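Local coordinates for putative glucarate dehydratase (Pseudomonas fluorescens, PDB 4IT1), which probably catalyses the magnesium-dependent dehydration of D-glucarate to 5-dehydro-4-deoxy-D-glucarate, as a member of the mandelate racemase/muconate lactonizing enzyme family, at residues Thr252-Ala257 and Ala278-Arg283; Ile212-Gly217 and Ala226-Leu231; Ala139-Gln144 and Gly321-Gln326; Ser350-Ala355 and Leu402-Asp407; His47-Leu52 and Val429-Arg434. All blocks are in the same frame, centred on the assembly; numbering follows the deposited sequence.

Contact 1 of 5, residues Thr252-Ala257 and Ala278-Arg283; sequences TSIRMA and AELHKR
The guanidinium of R283 takes the CD1 methyl of I254 over one of its faces, with CD1 lying 3.5 Å from NH2. The two side chains cross at about a right angle. The arginine chain bends at chi2 and chi3, bringing its flat end over the isoleucine instead of straight out into solvent. Arginine suits this exposed margin because its face accepts a methyl while its charge stays near water. Deeper in, L280 slides past I254 in the opposite sense, and CD1 of L280 lies 3.8 Å from CG1 of I254. The same leucine methyl is 3.9 Å from CB of S253, whose small side chain lets the branched leucine come close. L280 swings CG opposite its own backbone N (chi1 -179°), presenting both methyls to the other helix. Cutting this leucine back to an alanine would probably open a gap beside S253 and I254 and leave the isoleucine less firmly packed. The local helix axes approach to 10.8 Å and cross at -34°. Helices 250-260 and 274-284 are successive helices on the outside of the barrel, joined through strand 266-268; L280 also packs on L288 of the next strand, 288-290, and M256 faces helix 221-234.

Contact 2 of 5, residues Ile212-Gly217 and Ala226-Leu231; sequences IKLKAG and ACIKAL
Between I212 and L214, whose side chains meet helix 226-231, K213 turns the other way and its NZ is gripped by a salt bridge to D369 and a hydrogen bond with OH of Y266, with a long, weak ion pair to E268. The polar side of the strand is thus kept apart from its apolar side. On the apolar side, CD1 of I212 lies 4.3 Å from CD2 of L231, and CD2 of L214 lies 4.4 Å from CG1 of I228. These spacings are those of easy van der Waals contact between branched side chains, and no hydrogen bond joins the two segments. Aliphatic residues suit positions buried between a sheet and its covering helix. I228 does not start out aimed at the strand, yet the end of its chain comes nearer and meets L214. L170 of the neighbouring strand touches I212, L214 and L231, while I242 on the other flank touches L214 and I228. Strand 212-215, helix 221-234 and strand 240-243 form a beta-alpha-beta unit of the modified TIM barrel of the enolase superfamily, where alternate strand residues face the helices and the interior; K215 is one of two predicted proton acceptors, with H342.

Contact 3 of 5, residues Ala139-Gln144 and Gly321-Gln326; sequences AFLDLQ and GLRDTQ
L141 suits its place because its two branches serve an apolar partner and a guanidinium face at once. CD2 sits over one face of the R323 guanidinium, 3.8 Å from NH2, and the two side chains cross obliquely. CD1 meets CD1 of L322 at 4.2 Å, the leucines sliding past each other in opposite directions. R323 is long enough, extended from CG to NE (chi2 -178°), to lay its planar end on the leucine. NH2 comes within 4.4 Å of OE1 of Q144, at a slant and without a hydrogen bond; that buried oxygen has no partner in the model, whereas NE2 of Q144 bonds to O of P92. The pairing joins the N-terminal capping domain, through helix 128-148, to the start of barrel helix 322-334, the local axes lying 100° apart. E137 also spans the junction, OE1 accepting from N of L322 and OE2 from N of R323. G321 occupies the N-cap, its backbone angles jamming any side chain against the preceding carbonyl. Its O accepts from OG1 of T325 at 2.7 Å and from N of T325 at 3.2 Å, the donors arriving from opposite faces of the carbonyl plane. L155 of the second subunit packs against R323.

Contact 4 of 5, residues Ser350-Ala355 and Leu402-Asp407; sequences SLMAMA and LGLELD
L402 pushes its CD2 methyl against the backbone of the helix where M352 passes into A353. The methyl lies 3.4 Å from N of A353. CB of M352 is 3.8 Å from the same CD2. It is the bump, and the hollow is the helix surface bordered by CB of M352 and by CB of A353, which is 4.2 Å from CD2 of L402. Alanine fits here because its short side chain lets the leucine methyl settle onto the main chain. A second bump comes from L404, whose CD1 lies 3.8 Å from CG of M352; the two side chains meet at about a right angle. M352 therefore has a leucine methyl against CB and another against CG. The unbranched methionine then bends at chi2 (-55°), leading its far end away from the loop, toward neighbours that include L387 and V394. Helix 348-360 follows strand 338-341 of the barrel, and segment 402-407 belongs to the connection that leaves strand 393-395, which runs antiparallel to barrel strand 163-170, for helix 408-421. G403, with positive phi (65°), lets the chain turn between the two leucines, both of which point toward the helix. Further along, L406 packs on I55 and E57 of strand 50-60 in the capping domain. D407 takes the N-cap of helix 408-421, its OD1 making weak bonds to N of D409 and Q410.

Contact 5 of 5, residues His47-Leu52 and Val429-Arg434; sequences HEPFAL and VRQMQR
Q431 lays its side chain against the extended segment H47-P49, joining helix 428-433 near the C-terminus to the chain that leads into strand 50-60. This is probably part of the capping-domain loop that, in enolase-superfamily enzymes, closes over the mouth of the barrel. The closest approach is OE1 of Q431 to CG of E48, at 3.3 Å. The amide and the carboxylate lie nearly parallel, their planes 16° apart, but no hydrogen bond links them. CG of Q431 rests 3.5 Å from the carbonyl O of H47, and NE2 stands 4.1 Å from CD of P49. The glutamine gets there by setting CG opposite its backbone N (chi1 -171°) and then bending at chi2 (61°), which folds the amide back along the chain. One water completes this first shell: it donates to O of H47 at 3.0 Å and accepts from NE2 of Q431 at 3.1 Å. Glutamine suits the site, since its methylenes pack on this segment while its amide serves the water. A leucine in its place has no N-H to offer, so the water bridge to O of H47 would probably be lost. Farther out, OE2 of E48 accepts from N of D427, just before the helix, and M432 packs on L41 and W439. P49 gives its carbonyl O to the hydroxyl of Y182. The imidazole of H47 is positioned by D37, whose OD2 bonds to ND1, and NE2 hydrogen-bonds to O41 of a bound tartrate, probably from the crystallisation liquor, which marks the pocket.

Contacts 1 and 2 follow one another along the chain, their centres 18 Å apart and their nearest atoms about 7 Å. Contact 2 is the closer of these two to the metal: the side chain of L214 is about 11 Å from the magnesium ion, which D243, E268 and N291 bind, while that of S253 is about 14 Å away. Contact 5 approaches the same pocket through H47, whose side chain is about 7 Å from that of K215. Contacts 3 and 4 form a separate cluster, centres 12 Å apart, linked by a probable hydrogen bond of 2.8 Å between OD1 of D142 and N of L402. Contact 5 closes a loop that encloses all the others.

Contact 1 of 5, residues Thr252-Ala257 and Ala278-Arg283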
# COMPACT_ATOMS: atom_id res chain seq x y z
N THR A 252 22.78 16.93 -25.08
CA THR A 252 23.72 15.81 -24.99
C THR A 252 22.97 14.49 -24.94
O THR A 252 23.28 13.57 -25.70
CB THR A 252 24.62 15.94 -23.75
OG1 THR A 252 25.49 17.07 -23.92
CG2 THR A 252 25.48 14.70 -23.55
N SER A 253 22.00 14.41 -24.04
CA SER A 253 21.14 13.24 -23.91
C SER A 253 20.54 12.85 -25.26
O SER A 253 20.50 11.67 -25.62
CB SER A 253 20.02 13.51 -22.89
OG SER A 253 20.48 13.44 -21.56
N ILE A 254 20.08 13.85 -26.00
CA ILE A 254 19.52 13.63 -27.32
C ILE A 254 20.57 13.12 -28.31
O ILE A 254 20.30 12.15 -29.02
CB ILE A 254 18.80 14.89 -27.83
CG1 ILE A 254 17.49 15.07 -27.06
CG2 ILE A 254 18.53 14.81 -29.33
CD1 ILE A 254 16.88 16.45 -27.17
N ARG A 255 21.76 13.74 -28.32
CA ARG A 255 22.85 13.33 -29.22
C ARG A 255 23.31 11.90 -28.95
O ARG A 255 23.62 11.15 -29.88
CB ARG A 255 24.04 14.28 -29.16
CG ARG A 255 23.80 15.64 -29.80
CD ARG A 255 25.10 16.39 -30.10
NE ARG A 255 25.87 16.71 -28.90
CZ ARG A 255 26.98 16.07 -28.52
NH1 ARG A 255 27.47 15.07 -29.25
NH2 ARG A 255 27.61 16.43 -27.41
N MET A 256 23.33 11.53 -27.67
CA MET A 256 23.71 10.18 -27.26
C MET A 256 22.67 9.14 -27.68
O MET A 256 23.02 8.08 -28.20
CB MET A 256 23.99 10.11 -25.76
CG MET A 256 25.17 10.96 -25.29
SD MET A 256 26.76 10.68 -26.11
CE MET A 256 26.77 11.96 -27.36
N ALA A 257 21.40 9.47 -27.45
CA ALA A 257 20.28 8.64 -27.91
C ALA A 257 20.40 8.30 -29.40
O ALA A 257 20.14 7.17 -29.80
CB ALA A 257 18.96 9.35 -27.66
N ALA A 278 10.97 14.77 -18.59
CA ALA A 278 9.73 14.82 -19.36
C ALA A 278 9.99 15.24 -20.80
O ALA A 278 9.47 14.63 -21.73
CB ALA A 278 8.73 15.76 -18.71
N GLU A 279 10.80 16.28 -20.96
CA GLU A 279 11.07 16.85 -22.27
C GLU A 279 11.84 15.85 -23.11
O GLU A 279 11.53 15.65 -24.29
CB GLU A 279 11.83 18.17 -22.12
CG GLU A 279 12.35 18.78 -23.41
CD GLU A 279 11.31 19.56 -24.19
OE1 GLU A 279 11.71 20.21 -25.18
OE2 GLU A 279 10.11 19.54 -23.83
N LEU A 280 12.81 15.19 -22.48
CA LEU A 280 13.60 14.17 -23.15
C LEU A 280 12.70 13.06 -23.68
O LEU A 280 12.82 12.66 -24.84
CB LEU A 280 14.65 13.60 -22.20
CG LEU A 280 15.55 12.53 -22.81
CD1 LEU A 280 16.28 13.06 -24.05
CD2 LEU A 280 16.53 12.03 -21.76
N HIS A 281 11.80 12.58 -22.82
CA HIS A 281 10.87 11.54 -23.23
C HIS A 281 10.01 12.00 -24.41
O HIS A 281 9.98 11.33 -25.43
CB HIS A 281 10.00 11.08 -22.07
CG HIS A 281 8.96 10.09 -22.46
ND1 HIS A 281 9.24 8.76 -22.70
CD2 HIS A 281 7.63 10.23 -22.68
CE1 HIS A 281 8.13 8.12 -23.03
NE2 HIS A 281 7.14 8.99 -23.03
N LYS A 282 9.38 13.16 -24.29
CA LYS A 282 8.54 13.69 -25.37
C LYS A 282 9.30 13.71 -26.68
O LYS A 282 8.78 13.32 -27.72
CB LYS A 282 8.04 15.10 -25.05
CG LYS A 282 6.74 15.12 -24.26
CD LYS A 282 6.54 16.44 -23.53
CE LYS A 282 5.58 16.26 -22.36
NZ LYS A 282 5.83 17.24 -21.26
N ARG A 283 10.55 14.15 -26.62
CA ARG A 283 11.35 14.39 -27.81
C ARG A 283 11.89 13.12 -28.44
O ARG A 283 12.28 13.13 -29.61
CB ARG A 283 12.50 15.35 -27.50
CG ARG A 283 12.07 16.80 -27.36
CD ARG A 283 13.11 17.72 -27.94
NE ARG A 283 13.48 17.28 -29.28
CZ ARG A 283 14.53 17.73 -29.97
NH1 ARG A 283 14.77 17.24 -31.18
NH2 ARG A 283 15.33 18.65 -29.44

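Contact 2 of 5, residues Ile212-Gly217 and Ala226-Leu231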
# COMPACT_ATOMS: atom_id res chain seq x y z
N ILE A 212 22.90 -5.97 -17.65
CA ILE A 212 24.01 -5.08 -17.29
C ILE A 212 23.60 -3.60 -17.13
O ILE A 212 22.93 -3.02 -18.01
CB ILE A 212 25.17 -5.18 -18.31
CG1 ILE A 212 25.63 -6.64 -18.48
CG2 ILE A 212 26.35 -4.33 -17.85
CD1 ILE A 212 26.46 -6.89 -19.73
N LYS A 213 24.01 -3.00 -16.01
CA LYS A 213 23.89 -1.54 -15.81
C LYS A 213 25.25 -0.87 -15.63
O LYS A 213 26.01 -1.20 -14.71
CB LYS A 213 23.00 -1.21 -14.60
CG LYS A 213 22.88 0.30 -14.34
CD LYS A 213 21.73 0.63 -13.41
CE LYS A 213 20.39 0.59 -14.13
NZ LYS A 213 19.30 0.37 -13.13
N LEU A 214 25.55 0.09 -16.51
CA LEU A 214 26.77 0.89 -16.38
C LEU A 214 26.56 2.23 -15.65
O LEU A 214 25.67 3.01 -16.02
CB LEU A 214 27.39 1.14 -17.76
CG LEU A 214 28.63 2.03 -17.79
CD1 LEU A 214 29.86 1.27 -17.31
CD2 LEU A 214 28.84 2.61 -19.18
N LYS A 215 27.37 2.49 -14.63
CA LYS A 215 27.41 3.80 -13.98
C LYS A 215 28.09 4.82 -14.88
O LYS A 215 29.30 4.76 -15.10
CB LYS A 215 28.13 3.73 -12.63
CG LYS A 215 28.23 5.08 -11.92
CD LYS A 215 27.17 5.25 -10.83
CE LYS A 215 25.76 5.40 -11.40
NZ LYS A 215 24.73 5.35 -10.33
N ALA A 216 27.31 5.77 -15.40
CA ALA A 216 27.82 6.69 -16.42
C ALA A 216 27.92 8.15 -15.95
O ALA A 216 28.04 8.42 -14.75
CB ALA A 216 27.00 6.58 -17.69
N GLY A 217 27.89 9.08 -16.91
CA GLY A 217 28.09 10.50 -16.64
C GLY A 217 29.37 10.75 -15.88
O GLY A 217 29.42 11.59 -14.98
N ALA A 226 30.65 4.30 -26.76
CA ALA A 226 31.53 3.26 -27.32
C ALA A 226 31.72 2.06 -26.38
O ALA A 226 31.83 0.92 -26.85
CB ALA A 226 32.87 3.86 -27.70
N CYS A 227 31.74 2.31 -25.07
CA CYS A 227 31.84 1.23 -24.09
C CYS A 227 30.57 0.38 -24.03
O CYS A 227 30.62 -0.81 -23.73
CB CYS A 227 32.18 1.77 -22.70
SG CYS A 227 33.80 2.58 -22.63
N ILE A 228 29.43 1.00 -24.32
CA ILE A 228 28.17 0.26 -24.40
C ILE A 228 28.14 -0.62 -25.65
O ILE A 228 27.78 -1.79 -25.56
CB ILE A 228 26.94 1.20 -24.35
CG1 ILE A 228 26.71 1.67 -22.92
CG2 ILE A 228 25.69 0.49 -24.85
CD1 ILE A 228 26.12 3.05 -22.85
N LYS A 229 28.54 -0.06 -26.79
CA LYS A 229 28.67 -0.81 -28.04
C LYS A 229 29.50 -2.08 -27.82
O LYS A 229 29.06 -3.18 -28.16
CB LYS A 229 29.33 0.05 -29.13
CG LYS A 229 28.64 1.36 -29.45
CD LYS A 229 27.50 1.20 -30.43
CE LYS A 229 26.93 2.55 -30.81
NZ LYS A 229 25.54 2.41 -31.31
N ALA A 230 30.68 -1.90 -27.24
CA ALA A 230 31.59 -3.01 -26.96
C ALA A 230 30.95 -4.06 -26.04
O ALA A 230 31.16 -5.26 -26.24
CB ALA A 230 32.90 -2.49 -26.38
N LEU A 231 30.17 -3.61 -25.06
CA LEU A 231 29.42 -4.51 -24.19
C LEU A 231 28.31 -5.27 -24.93
O LEU A 231 28.04 -6.44 -24.62
CB LEU A 231 28.82 -3.75 -23.01
CG LEU A 231 29.71 -3.46 -21.80
CD1 LEU A 231 29.09 -2.36 -20.95
CD2 LEU A 231 29.94 -4.72 -20.98

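Contact 3 of 5, residues Ala139-Gln144 and Gly321-Gln326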
# COMPACT_ATOMS: atom_id res chain seq x y z
N ALA A 139 13.86 -4.35 10.85
CA ALA A 139 14.18 -5.13 12.04
C ALA A 139 12.94 -5.58 12.80
O ALA A 139 12.87 -6.72 13.27
CB ALA A 139 15.13 -4.36 12.95
N PHE A 140 11.96 -4.68 12.92
CA PHE A 140 10.65 -5.00 13.50
C PHE A 140 9.93 -6.14 12.77
O PHE A 140 9.25 -6.95 13.40
CB PHE A 140 9.74 -3.78 13.46
CG PHE A 140 9.82 -2.90 14.67
CD1 PHE A 140 11.02 -2.34 15.09
CD2 PHE A 140 8.66 -2.58 15.38
CE1 PHE A 140 11.07 -1.50 16.20
CE2 PHE A 140 8.70 -1.75 16.49
CZ PHE A 140 9.91 -1.21 16.89
N LEU A 141 10.06 -6.17 11.45
CA LEU A 141 9.42 -7.21 10.64
C LEU A 141 10.22 -8.50 10.66
O LEU A 141 9.65 -9.59 10.76
CB LEU A 141 9.17 -6.75 9.20
CG LEU A 141 8.07 -5.69 9.00
CD1 LEU A 141 8.15 -5.10 7.60
CD2 LEU A 141 6.68 -6.25 9.27
N ASP A 142 11.55 -8.38 10.56
CA ASP A 142 12.44 -9.52 10.73
C ASP A 142 12.21 -10.18 12.08
O ASP A 142 12.31 -11.40 12.21
CB ASP A 142 13.91 -9.11 10.60
CG ASP A 142 14.86 -10.30 10.64
OD1 ASP A 142 14.54 -11.34 10.02
OD2 ASP A 142 15.91 -10.20 11.29
N LEU A 143 11.89 -9.37 13.09
CA LEU A 143 11.56 -9.87 14.41
C LEU A 143 10.30 -10.72 14.34
O LEU A 143 10.32 -11.89 14.71
CB LEU A 143 11.34 -8.71 15.39
CG LEU A 143 11.68 -8.89 16.88
CD1 LEU A 143 10.55 -8.31 17.72
CD2 LEU A 143 11.94 -10.33 17.29
N GLN A 144 9.21 -10.11 13.87
CA GLN A 144 7.91 -10.77 13.71
C GLN A 144 8.05 -12.11 13.01
O GLN A 144 7.44 -13.10 13.41
CB GLN A 144 6.95 -9.88 12.92
CG GLN A 144 6.53 -8.61 13.63
CD GLN A 144 5.58 -7.76 12.80
OE1 GLN A 144 4.87 -8.27 11.93
NE2 GLN A 144 5.55 -6.46 13.08
N GLY A 321 10.82 1.89 4.08
CA GLY A 321 10.68 0.49 4.46
C GLY A 321 9.97 -0.41 3.45
O GLY A 321 9.76 -0.03 2.30
N LEU A 322 9.59 -1.59 3.92
CA LEU A 322 9.15 -2.66 3.02
C LEU A 322 7.70 -2.51 2.60
O LEU A 322 7.38 -2.68 1.43
CB LEU A 322 9.43 -4.03 3.64
CG LEU A 322 10.89 -4.31 4.03
CD1 LEU A 322 11.03 -5.70 4.63
CD2 LEU A 322 11.86 -4.15 2.87
N ARG A 323 6.83 -2.18 3.55
CA ARG A 323 5.42 -1.99 3.27
C ARG A 323 5.16 -0.75 2.41
O ARG A 323 4.26 -0.76 1.57
CB ARG A 323 4.59 -1.97 4.55
CG ARG A 323 4.38 -3.36 5.13
CD ARG A 323 3.51 -3.34 6.38
NE ARG A 323 3.46 -4.68 6.99
CZ ARG A 323 2.93 -4.96 8.18
NH1 ARG A 323 2.39 -4.01 8.93
NH2 ARG A 323 2.94 -6.21 8.62
N ASP A 324 5.95 0.30 2.64
CA ASP A 324 5.86 1.53 1.85
C ASP A 324 6.29 1.27 0.41
O ASP A 324 5.72 1.83 -0.53
CB ASP A 324 6.71 2.65 2.47
CG ASP A 324 6.00 3.37 3.62
OD1 ASP A 324 4.82 3.07 3.91
OD2 ASP A 324 6.63 4.25 4.23
N THR A 325 7.30 0.42 0.25
CA THR A 325 7.77 -0.02 -1.06
C THR A 325 6.68 -0.80 -1.85
O THR A 325 6.60 -0.70 -3.09
CB THR A 325 9.05 -0.86 -0.93
OG1 THR A 325 10.09 -0.05 -0.39
CG2 THR A 325 9.51 -1.39 -2.26
N GLN A 326 5.85 -1.56 -1.13
CA GLN A 326 4.75 -2.30 -1.75
C GLN A 326 3.68 -1.32 -2.21
O GLN A 326 3.16 -1.43 -3.33
CB GLN A 326 4.14 -3.30 -0.76
CG GLN A 326 5.07 -4.40 -0.29
CD GLN A 326 4.35 -5.44 0.53
OE1 GLN A 326 3.68 -6.33 -0.02
NE2 GLN A 326 4.46 -5.35 1.84

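Contact 4 of 5, residues Ser350-Ala355 and Leu402-Asp407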
# COMPACT_ATOMS: atom_id res chain seq x y z
N SER A 350 20.71 -5.72 3.92
CA SER A 350 19.99 -4.91 2.95
C SER A 350 19.57 -5.75 1.75
O SER A 350 18.41 -5.70 1.32
CB SER A 350 20.83 -3.71 2.50
OG SER A 350 20.85 -2.71 3.50
N LEU A 351 20.51 -6.54 1.23
CA LEU A 351 20.27 -7.36 0.05
C LEU A 351 19.04 -8.25 0.24
O LEU A 351 18.25 -8.41 -0.69
CB LEU A 351 21.51 -8.19 -0.29
CG LEU A 351 21.55 -8.99 -1.60
CD1 LEU A 351 21.38 -8.12 -2.83
CD2 LEU A 351 22.85 -9.80 -1.70
N MET A 352 18.86 -8.79 1.45
CA MET A 352 17.76 -9.70 1.73
C MET A 352 16.42 -9.01 1.96
O MET A 352 15.39 -9.49 1.48
CB MET A 352 18.09 -10.66 2.89
CG MET A 352 19.07 -11.76 2.51
SD MET A 352 18.55 -12.74 1.09
CE MET A 352 20.13 -13.11 0.35
N ALA A 353 16.44 -7.89 2.69
CA ALA A 353 15.24 -7.08 2.89
C ALA A 353 14.72 -6.64 1.52
O ALA A 353 13.54 -6.79 1.21
CB ALA A 353 15.54 -5.87 3.76
N MET A 354 15.63 -6.12 0.70
CA MET A 354 15.32 -5.77 -0.67
C MET A 354 14.74 -6.97 -1.43
O MET A 354 13.67 -6.85 -2.04
CB MET A 354 16.56 -5.21 -1.37
CG MET A 354 16.31 -4.83 -2.82
SD MET A 354 17.71 -4.11 -3.69
CE MET A 354 19.05 -5.20 -3.19
N ALA A 355 15.42 -8.12 -1.38
CA ALA A 355 14.99 -9.31 -2.13
C ALA A 355 13.60 -9.79 -1.72
O ALA A 355 12.77 -10.08 -2.58
CB ALA A 355 16.01 -10.44 -2.01
N LEU A 402 14.67 -12.85 7.68
CA LEU A 402 15.67 -12.68 6.63
C LEU A 402 16.54 -13.93 6.46
O LEU A 402 17.24 -14.07 5.45
CB LEU A 402 16.55 -11.46 6.92
CG LEU A 402 15.91 -10.07 6.90
CD1 LEU A 402 16.84 -9.05 7.53
CD2 LEU A 402 15.53 -9.65 5.48
N GLY A 403 16.49 -14.83 7.45
CA GLY A 403 17.32 -16.04 7.45
C GLY A 403 18.80 -15.73 7.56
O GLY A 403 19.63 -16.33 6.86
N LEU A 404 19.14 -14.79 8.43
CA LEU A 404 20.51 -14.33 8.59
C LEU A 404 20.88 -14.16 10.07
O LEU A 404 20.04 -13.80 10.90
CB LEU A 404 20.73 -13.01 7.85
CG LEU A 404 20.60 -12.92 6.33
CD1 LEU A 404 20.70 -11.46 5.91
CD2 LEU A 404 21.67 -13.75 5.61
N GLU A 405 22.15 -14.42 10.38
CA GLU A 405 22.65 -14.28 11.75
C GLU A 405 23.92 -13.44 11.82
O GLU A 405 24.84 -13.60 11.01
CB GLU A 405 22.84 -15.65 12.41
CG GLU A 405 21.54 -16.29 12.88
CD GLU A 405 21.69 -17.72 13.37
OE1 GLU A 405 22.79 -18.29 13.27
OE2 GLU A 405 20.68 -18.27 13.86
N LEU A 406 23.96 -12.53 12.79
CA LEU A 406 25.11 -11.64 12.99
C LEU A 406 26.35 -12.36 13.48
O LEU A 406 26.32 -13.01 14.53
CB LEU A 406 24.77 -10.52 13.97
CG LEU A 406 24.20 -9.20 13.44
CD1 LEU A 406 24.09 -8.22 14.59
CD2 LEU A 406 25.06 -8.61 12.33
N ASP A 407 27.43 -12.25 12.72
CA ASP A 407 28.75 -12.66 13.17
C ASP A 407 29.31 -11.52 14.02
O ASP A 407 29.89 -10.55 13.50
CB ASP A 407 29.65 -12.95 11.96
CG ASP A 407 31.00 -13.56 12.35
OD1 ASP A 407 31.41 -13.46 13.53
OD2 ASP A 407 31.66 -14.13 11.46

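Contact 5 of 5, residues His47-Leu52 and Val429-Arg434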
# COMPACT_ATOMS: atom_id res chain seq x y z
N HIS A 47 34.69 7.53 -5.17
CA HIS A 47 34.53 6.94 -3.85
C HIS A 47 35.79 7.09 -3.00
O HIS A 47 36.92 7.10 -3.51
CB HIS A 47 34.17 5.46 -3.99
CG HIS A 47 32.74 5.21 -4.35
ND1 HIS A 47 31.95 4.31 -3.66
CD2 HIS A 47 31.95 5.75 -5.31
CE1 HIS A 47 30.74 4.30 -4.20
NE2 HIS A 47 30.72 5.16 -5.20
N GLU A 48 35.56 7.20 -1.70
CA GLU A 48 36.61 7.14 -0.70
C GLU A 48 37.03 5.68 -0.48
O GLU A 48 36.23 4.77 -0.71
CB GLU A 48 36.08 7.75 0.60
CG GLU A 48 35.98 9.27 0.54
CD GLU A 48 34.97 9.82 1.50
OE1 GLU A 48 35.38 10.29 2.58
OE2 GLU A 48 33.76 9.78 1.19
N PRO A 49 38.28 5.45 -0.04
CA PRO A 49 38.73 4.07 0.22
C PRO A 49 37.87 3.34 1.25
O PRO A 49 37.97 2.11 1.36
CB PRO A 49 40.16 4.25 0.73
CG PRO A 49 40.23 5.67 1.20
CD PRO A 49 39.34 6.43 0.26
N PHE A 50 37.03 4.07 1.98
CA PHE A 50 36.06 3.45 2.88
C PHE A 50 34.65 3.99 2.66
O PHE A 50 34.47 5.07 2.11
CB PHE A 50 36.48 3.57 4.35
CG PHE A 50 37.83 2.96 4.62
CD1 PHE A 50 37.95 1.60 4.91
CD2 PHE A 50 38.99 3.73 4.55
CE1 PHE A 50 39.19 1.03 5.14
CE2 PHE A 50 40.23 3.16 4.78
CZ PHE A 50 40.34 1.81 5.08
N ALA A 51 33.67 3.20 3.08
CA ALA A 51 32.26 3.57 3.00
C ALA A 51 31.56 3.13 4.28
O ALA A 51 31.89 2.10 4.85
CB ALA A 51 31.62 2.93 1.77
N LEU A 52 30.60 3.94 4.73
CA LEU A 52 29.97 3.75 6.03
C LEU A 52 28.60 3.08 5.95
O LEU A 52 28.00 3.00 4.87
CB LEU A 52 29.84 5.10 6.74
CG LEU A 52 31.02 6.08 6.65
CD1 LEU A 52 30.69 7.42 7.29
CD2 LEU A 52 32.29 5.48 7.25
N VAL A 429 33.03 14.33 -3.64
CA VAL A 429 33.49 15.59 -4.21
C VAL A 429 34.83 16.01 -3.61
O VAL A 429 35.78 16.27 -4.35
CB VAL A 429 32.46 16.74 -4.05
CG1 VAL A 429 32.91 17.97 -4.82
CG2 VAL A 429 31.08 16.30 -4.53
N ARG A 430 34.91 16.07 -2.27
CA ARG A 430 36.20 16.31 -1.62
C ARG A 430 37.22 15.27 -2.08
O ARG A 430 38.35 15.62 -2.44
CB ARG A 430 36.08 16.28 -0.09
CG ARG A 430 37.31 16.83 0.60
CD ARG A 430 37.05 17.31 2.03
NE ARG A 430 36.04 18.39 2.13
CZ ARG A 430 36.14 19.59 1.57
NH1 ARG A 430 35.17 20.48 1.73
NH2 ARG A 430 37.20 19.92 0.83
N GLN A 431 36.81 14.01 -2.09
CA GLN A 431 37.70 12.92 -2.46
C GLN A 431 38.27 13.13 -3.85
O GLN A 431 39.47 12.98 -4.05
CB GLN A 431 36.99 11.57 -2.34
CG GLN A 431 37.90 10.35 -2.51
CD GLN A 431 39.02 10.28 -1.47
OE1 GLN A 431 38.85 10.67 -0.31
NE2 GLN A 431 40.17 9.77 -1.89
N MET A 432 37.43 13.51 -4.82
CA MET A 432 37.94 13.78 -6.17
C MET A 432 38.94 14.94 -6.19
O MET A 432 39.81 14.99 -7.07
CB MET A 432 36.80 14.01 -7.18
CG MET A 432 37.25 14.22 -8.63
SD MET A 432 38.27 12.91 -9.39
CE MET A 432 37.00 11.77 -9.90
N GLN A 433 38.82 15.86 -5.22
CA GLN A 433 39.68 17.05 -5.18
C GLN A 433 41.14 16.70 -4.90
O GLN A 433 42.04 17.49 -5.19
CB GLN A 433 39.13 18.11 -4.20
CG GLN A 433 38.04 18.98 -4.83
CD GLN A 433 37.24 19.83 -3.84
OE1 GLN A 433 37.47 19.81 -2.63
NE2 GLN A 433 36.29 20.58 -4.37
N ARG A 434 41.38 15.49 -4.39
CA ARG A 434 42.74 15.01 -4.15
C ARG A 434 43.47 14.61 -5.44
O ARG A 434 44.70 14.56 -5.47
CB ARG A 434 42.75 13.88 -3.13
CG ARG A 434 42.23 14.29 -1.76
CD ARG A 434 41.54 13.12 -1.09
NE ARG A 434 41.86 13.01 0.33
CZ ARG A 434 42.82 12.22 0.83
NH1 ARG A 434 43.57 11.47 0.03
NH2 ARG A 434 43.03 12.20 2.14
O HOH W 1 39.84 7.66 -4.19